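Local coordinates for vacuolar protein sorting-associated protein IST1 (Saccharomyces cerevisiae, PDB 3GGY) that regulates recruitment of the ATPase VPS4 to the ESCRT-III complex during cargo sorting at the multivesicular body, acting probably together with DID2, at residues I90-E93 with E94-V97; K98-M101 with D102-I105; I105-A108 with I109-I113. All coordinates share one frame; numbering follows the deposited sequence.

Contact 1: residues I90-E93 with E94-V97; sequences ISTE and EQLV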
loop_
_atom_site.group_PDB
_atom_site.type_symbol
_atom_site.label_atom_id
_atom_site.label_comp_id
_atom_site.label_asym_id
_atom_site.label_seq_id
_atom_site.Cartn_x
_atom_site.Cartn_y
_atom_site.Cartn_z
ATOM N N ILE A 90 21.273 13.094 8.256
ATOM C CA ILE A 90 21.230 13.048 6.796
ATOM C C ILE A 90 20.805 14.408 6.251
ATOM O O ILE A 90 19.706 14.885 6.540
ATOM C CB ILE A 90 20.237 11.977 6.300
ATOM C CG1 ILE A 90 20.576 10.624 6.928
ATOM C CG2 ILE A 90 20.308 11.865 4.782
ATOM C CD1 ILE A 90 19.567 9.536 6.627
ATOM N N SER A 91 21.679 15.033 5.465
ATOM C CA SER A 91 21.384 16.345 4.904
ATOM C C SER A 91 21.415 16.371 3.378
ATOM O O SER A 91 20.982 17.346 2.762
ATOM C CB SER A 91 22.371 17.380 5.454
ATOM O OG SER A 91 23.710 17.016 5.158
ATOM N N THR A 92 21.929 15.307 2.772
ATOM C CA THR A 92 22.000 15.230 1.316
ATOM C C THR A 92 21.579 13.869 0.786
ATOM O O THR A 92 21.671 12.851 1.480
ATOM C CB THR A 92 23.426 15.504 0.791
ATOM O OG1 THR A 92 24.280 14.400 1.124
ATOM C CG2 THR A 92 23.984 16.779 1.397
ATOM N N GLU A 93 21.131 13.862 -0.463
ATOM C CA GLU A 93 20.697 12.642 -1.116
ATOM C C GLU A 93 21.857 11.673 -1.319
ATOM O O GLU A 93 21.672 10.460 -1.293
ATOM C CB GLU A 93 20.041 12.986 -2.457
ATOM C CG GLU A 93 19.558 11.787 -3.226
ATOM C CD GLU A 93 18.575 12.146 -4.321
ATOM O OE1 GLU A 93 18.390 13.353 -4.608
ATOM O OE2 GLU A 93 17.989 11.213 -4.901
ATOM N N GLU A 94 23.059 12.208 -1.518
ATOM C CA GLU A 94 24.233 11.365 -1.705
ATOM C C GLU A 94 24.426 10.498 -0.465
ATOM O O GLU A 94 24.686 9.300 -0.565
ATOM C CB GLU A 94 25.478 12.230 -1.929
ATOM C CG GLU A 94 26.801 11.462 -1.901
ATOM C CD GLU A 94 27.026 10.599 -3.130
ATOM O OE1 GLU A 94 26.169 9.744 -3.436
ATOM O OE2 GLU A 94 28.073 10.767 -3.790
ATOM N N GLN A 95 24.294 11.111 0.706
ATOM C CA GLN A 95 24.449 10.383 1.960
ATOM C C GLN A 95 23.389 9.292 2.068
ATOM O O GLN A 95 23.687 8.147 2.402
ATOM C CB GLN A 95 24.318 11.338 3.146
ATOM C CG GLN A 95 25.409 12.395 3.227
ATOM C CD GLN A 95 25.195 13.352 4.384
ATOM O OE1 GLN A 95 24.150 13.992 4.487
ATOM N NE2 GLN A 95 26.187 13.454 5.259
ATOM N N LEU A 96 22.148 9.658 1.768
ATOM C CA LEU A 96 21.039 8.720 1.835
ATOM C C LEU A 96 21.272 7.486 0.968
ATOM O O LEU A 96 21.097 6.358 1.423
ATOM C CB LEU A 96 19.747 9.422 1.401
ATOM C CG LEU A 96 18.434 8.651 1.534
ATOM C CD1 LEU A 96 18.147 8.370 3.002
ATOM C CD2 LEU A 96 17.309 9.466 0.919
ATOM N N VAL A 97 21.688 7.702 -0.276
ATOM C CA VAL A 97 21.905 6.606 -1.211
ATOM C C VAL A 97 23.174 5.782 -1.002
ATOM O O VAL A 97 23.163 4.568 -1.206
ATOM C CB VAL A 97 21.888 7.128 -2.669
ATOM C CG1 VAL A 97 22.146 5.991 -3.637
ATOM C CG2 VAL A 97 20.542 7.771 -2.968
#

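Contact 2: residues K98-M101 with D102-I105; sequences KEHM and DDGI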
loop_
_atom_site.group_PDB
_atom_site.type_symbol
_atom_site.label_atom_id
_atom_site.label_comp_id
_atom_site.label_asym_id
_atom_site.label_seq_id
_atom_site.Cartn_x
_atom_site.Cartn_y
_atom_site.Cartn_z
ATOM N N LYS A 98 24.259 6.425 -0.589
ATOM C CA LYS A 98 25.510 5.704 -0.393
ATOM C C LYS A 98 25.757 5.193 1.021
ATOM O O LYS A 98 26.380 4.146 1.201
ATOM C CB LYS A 98 26.690 6.568 -0.842
ATOM C CG LYS A 98 26.745 6.771 -2.346
ATOM C CD LYS A 98 28.057 7.391 -2.791
ATOM C CE LYS A 98 28.139 7.436 -4.309
ATOM N NZ LYS A 98 29.461 7.922 -4.787
ATOM N N GLU A 99 25.266 5.921 2.020
ATOM C CA GLU A 99 25.460 5.535 3.415
ATOM C C GLU A 99 24.260 4.860 4.080
ATOM O O GLU A 99 24.411 4.217 5.115
ATOM C CB GLU A 99 25.857 6.763 4.244
ATOM C CG GLU A 99 27.295 7.219 4.052
ATOM C CD GLU A 99 27.562 8.576 4.680
ATOM O OE1 GLU A 99 27.181 8.779 5.854
ATOM O OE2 GLU A 99 28.159 9.435 3.999
ATOM N N HIS A 100 23.074 4.996 3.493
ATOM C CA HIS A 100 21.879 4.405 4.084
ATOM C C HIS A 100 21.079 3.496 3.153
ATOM O O HIS A 100 19.849 3.503 3.165
ATOM C CB HIS A 100 20.980 5.520 4.624
ATOM C CG HIS A 100 21.628 6.341 5.690
ATOM N ND1 HIS A 100 21.861 5.856 6.958
ATOM C CD2 HIS A 100 22.126 7.600 5.668
ATOM C CE1 HIS A 100 22.477 6.782 7.672
ATOM N NE2 HIS A 100 22.649 7.849 6.913
ATOM N N MET A 101 21.783 2.711 2.350
ATOM C CA MET A 101 21.148 1.780 1.427
ATOM C C MET A 101 21.136 0.439 2.132
ATOM O O MET A 101 20.364 -0.458 1.806
ATOM C CB MET A 101 21.970 1.671 0.137
ATOM C CG MET A 101 21.299 0.862 -0.961
ATOM S SD MET A 101 19.778 1.636 -1.556
ATOM C CE MET A 101 20.446 2.960 -2.598
ATOM N N ASP A 102 22.023 0.320 3.106
ATOM C CA ASP A 102 22.147 -0.897 3.868
ATOM C C ASP A 102 21.099 -1.008 4.971
ATOM O O ASP A 102 20.414 -2.019 5.070
ATOM C CB ASP A 102 23.544 -0.998 4.468
ATOM C CG ASP A 102 23.798 -2.338 5.097
ATOM O OD1 ASP A 102 22.818 -3.061 5.363
ATOM O OD2 ASP A 102 24.977 -2.671 5.334
ATOM N N ASP A 103 20.982 0.023 5.802
ATOM C CA ASP A 103 20.011 0.022 6.891
ATOM C C ASP A 103 18.568 0.117 6.379
ATOM O O ASP A 103 17.626 0.213 7.166
ATOM C CB ASP A 103 20.295 1.177 7.856
ATOM C CG ASP A 103 20.522 2.495 7.141
ATOM O OD1 ASP A 103 19.773 2.799 6.188
ATOM O OD2 ASP A 103 21.447 3.236 7.536
ATOM N N GLY A 104 18.412 0.100 5.058
ATOM C CA GLY A 104 17.090 0.158 4.448
ATOM C C GLY A 104 16.361 1.487 4.503
ATOM O O GLY A 104 15.199 1.580 4.090
ATOM N N ILE A 105 17.027 2.522 4.999
ATOM C CA ILE A 105 16.402 3.834 5.108
ATOM C C ILE A 105 16.086 4.450 3.747
ATOM O O ILE A 105 14.982 4.951 3.532
ATOM C CB ILE A 105 17.288 4.796 5.928
ATOM C CG1 ILE A 105 17.384 4.284 7.370
ATOM C CG2 ILE A 105 16.715 6.210 5.897
ATOM C CD1 ILE A 105 18.298 5.096 8.270
#

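Contact 3: residues I105-A108 with I109-I113; sequences INEA and IRSLI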
loop_
_atom_site.group_PDB
_atom_site.type_symbol
_atom_site.label_atom_id
_atom_site.label_comp_id
_atom_site.label_asym_id
_atom_site.label_seq_id
_atom_site.Cartn_x
_atom_site.Cartn_y
_atom_site.Cartn_z
ATOM N N ILE A 105 17.027 2.522 4.999
ATOM C CA ILE A 105 16.402 3.834 5.108
ATOM C C ILE A 105 16.086 4.450 3.747
ATOM O O ILE A 105 14.982 4.951 3.532
ATOM C CB ILE A 105 17.288 4.796 5.928
ATOM C CG1 ILE A 105 17.384 4.284 7.370
ATOM C CG2 ILE A 105 16.715 6.210 5.897
ATOM C CD1 ILE A 105 18.298 5.096 8.270
ATOM N N ASN A 106 17.043 4.404 2.826
ATOM C CA ASN A 106 16.832 4.972 1.490
ATOM C C ASN A 106 15.525 4.467 0.883
ATOM O O ASN A 106 14.667 5.248 0.459
ATOM C CB ASN A 106 17.995 4.598 0.568
ATOM C CG ASN A 106 17.906 5.274 -0.788
ATOM O OD1 ASN A 106 17.789 6.494 -0.876
ATOM N ND2 ASN A 106 17.972 4.484 -1.852
ATOM N N GLU A 107 15.393 3.148 0.849
ATOM C CA GLU A 107 14.229 2.467 0.311
ATOM C C GLU A 107 12.946 2.812 1.065
ATOM O O GLU A 107 11.909 3.076 0.458
ATOM C CB GLU A 107 14.483 0.964 0.383
ATOM C CG GLU A 107 13.392 0.098 -0.179
ATOM C CD GLU A 107 13.727 -1.368 -0.034
ATOM O OE1 GLU A 107 14.844 -1.764 -0.439
ATOM O OE2 GLU A 107 12.879 -2.123 0.479
ATOM N N ALA A 108 13.021 2.804 2.391
ATOM C CA ALA A 108 11.856 3.093 3.217
ATOM C C ALA A 108 11.287 4.501 3.041
ATOM O O ALA A 108 10.083 4.663 2.844
ATOM C CB ALA A 108 12.191 2.850 4.686
ATOM N N ILE A 109 12.142 5.516 3.111
ATOM C CA ILE A 109 11.675 6.891 2.982
ATOM C C ILE A 109 11.162 7.188 1.573
ATOM O O ILE A 109 10.148 7.866 1.407
ATOM C CB ILE A 109 12.786 7.898 3.355
ATOM C CG1 ILE A 109 12.200 9.306 3.447
ATOM C CG2 ILE A 109 13.910 7.839 2.334
ATOM C CD1 ILE A 109 11.185 9.469 4.578
ATOM N N ARG A 110 11.852 6.676 0.557
ATOM C CA ARG A 110 11.419 6.898 -0.817
ATOM C C ARG A 110 10.058 6.256 -1.073
ATOM O O ARG A 110 9.200 6.854 -1.715
ATOM C CB ARG A 110 12.446 6.333 -1.799
ATOM C CG ARG A 110 13.724 7.150 -1.866
ATOM C CD ARG A 110 14.750 6.491 -2.768
ATOM N NE ARG A 110 15.975 7.281 -2.789
ATOM C CZ ARG A 110 16.171 8.336 -3.570
ATOM N NH1 ARG A 110 15.229 8.728 -4.415
ATOM N NH2 ARG A 110 17.300 9.029 -3.472
ATOM N N SER A 111 9.856 5.045 -0.558
ATOM C CA SER A 111 8.590 4.356 -0.761
ATOM C C SER A 111 7.419 5.079 -0.106
ATOM O O SER A 111 6.331 5.156 -0.676
ATOM C CB SER A 111 8.676 2.918 -0.235
ATOM O OG SER A 111 9.621 2.165 -0.990
ATOM N N LEU A 112 7.637 5.608 1.091
ATOM C CA LEU A 112 6.576 6.313 1.802
ATOM C C LEU A 112 6.195 7.610 1.103
ATOM O O LEU A 112 5.020 7.960 1.022
ATOM C CB LEU A 112 7.015 6.578 3.240
ATOM C CG LEU A 112 7.029 5.295 4.075
ATOM C CD1 LEU A 112 7.782 5.533 5.380
ATOM C CD2 LEU A 112 5.600 4.847 4.352
ATOM N N ILE A 113 7.188 8.318 0.581
ATOM C CA ILE A 113 6.911 9.563 -0.123
ATOM C C ILE A 113 6.181 9.267 -1.435
ATOM O O ILE A 113 5.223 9.957 -1.795
ATOM C CB ILE A 113 8.222 10.331 -0.389
ATOM C CG1 ILE A 113 8.756 10.863 0.944
ATOM C CG2 ILE A 113 7.988 11.473 -1.375
ATOM C CD1 ILE A 113 10.137 11.500 0.857
#

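Contact 1: residues I90-E93 with E94-V97
Gln95 reaches back from the first turn of helix 93-99 to the loop that leads into it, and Thr92 at the N-cap completes a capping box with it. The polar grip centres on one atom. Gln95 OE1 takes the backbone N of Ser91 at 2.9 Å, almost straight off the end of the carbonyl, and the backbone N of Thr92 at 3.1 Å, which comes in tilted 19° from the amide plane. With CG beside its own backbone N (chi1 -64°) and the chain extended beyond it, Gln95 lies back across the Thr92 side chain at about a right angle. In the other direction Thr92 OG1 accepts a weak bond from Gln95 N at 3.3 Å. Thr92 OG1 stands between its backbone N and carbonyl carbon (chi1 71°), turned to the start of the helix. Regular helical bonds start alongside: Leu96 N to Thr92 O at 3.2 Å and Val97 N to Glu93 O at 2.9 Å.

Apolar contact is sparser. Ile90 CD1 meets Leu96 CD1 at 4.1 Å, the two side chains crossing obliquely, while Glu93 and Val97 run side by side in the same direction, CG of the first 4.1 Å from CG2 of the second. The carboxylate of Glu93 belongs to a further interaction, a salt bridge with Arg110 on helix 105-115.

Chemically, the box works both ways: Thr92 OG1 caps a first-turn N-H, though weakly, and Gln95 OE1 in return serves two loop N-H groups, which hold its amide in place and tie the loop to the helix start.

Contact 2: residues K98-M101 with D102-I105
His100 and Asp103 face each other across the turn that follows helix 93-99, ring edge to carboxylate. The imidazole donates from ND1 to Asp103 OD2 at 2.7 Å, nearly straight at 165°, and the oxygen lies near the ring plane. It receives the proton on its syn lone pair, and the ring and carboxylate planes are 25° apart, close to coplanar. Asp103 can do this because its CG stands between its own backbone N and carbonyl carbon (chi1 47°), folding the carboxylate back over the turn; His100 places its ring by setting CG beside its backbone N, and the second torsion turns the ND1 edge to the carboxylate.

The other carboxylate oxygen works within the turn. Asp103 OD1 accepts Ile105 N at 3.0 Å on its anti side, an Asx turn that spans Gly104, the N-cap residue of the next helix, whose positive phi suits glycine. A single carboxylate thus grips both a ring and a backbone N-H. With an alanine at this position, His100 ND1 and Ile105 N would probably lose these acceptors and the imidazole would be freer to turn.

Ile105 adds an apolar neighbour, its CB 4.0 Å from His100 CB and its CD1 3.9 Å from His100 ND1, while Glu99 CB lies on one face of the ring, toward the rim.

The turn thereby joins helix 93-99 to helix 105-115. His100 packs on Ile90 of the preceding loop and on Val86 of helix 84-87, and Ile105 extends the packing to Ile87 and to Leu79 and Leu80 on the long helix 50-82.

Contact 3: residues I105-A108 with I109-I113
Residues 105-113 form continuous alpha-helix, with i to i+4 backbone bonds running from Ile109 N to Ile105 O at 2.9 Å through Leu112 N to Ala108 O at 3.2 Å and on to Ile113 N. This is the early part of helix 105-115, within the helical ESCRT-III-like N-terminal domain of Ist1.

Along one side of it Asn106 and Arg110 are linked by their side chains. Arg110 NE gives its proton to Asn106 OD1 at 2.8 Å in a nearly straight bond. The oxygen lies at the guanidinium edge, close to that plane, but the donor stands above the amide plane, 38° out of it, and the two flat groups are turned 69° apart. Asn106 sets its CG opposite its backbone N (chi1 -174°), while Arg110 keeps its own CG beside the nitrogen and runs extended to NE, its CG passing 3.1 Å from Asn106 O. Beyond this bond the guanidinium forms a salt bridge to Glu93, and Asn106 ND2 donates to Asp150; these partners hold both ends of the pair.

Ile109 brings CG2 within 3.3 Å of Asn106 O, and its side chain packs on Met132 of helix 125-135. Leu112 meets Cys77 and Leu80 of helix 50-82. Separately, Glu107 sends its carboxylate to a hydrogen bond with Tyr76 of that same helix.

Glu107 O takes two donors from one residue: Ser111 N at 3.0 Å and Ser111 OG at 2.9 Å, which arrive from opposite faces of the carbonyl plane.

How the contacts relate
The three contacts follow one another along the chain: contact 1 opens helix 93-99, contact 2 leaves it through a turn, and contact 3 continues on helix 105-115, sharing Ile105 with contact 2. Their centres lie about 9 Å (1 and 2), 10 Å (2 and 3) and 12 Å (1 and 3) apart; contacts 1 and 2 are partly buried, contact 3 buried. Besides the Glu93-Arg110 salt bridge, the two helices are joined directly by Leu96 and Val97 packing on Asn106. Together they are two consecutive helices joined by a short turn, packed through helix 105-115 against helix 50-82 of this ESCRT-III-like domain.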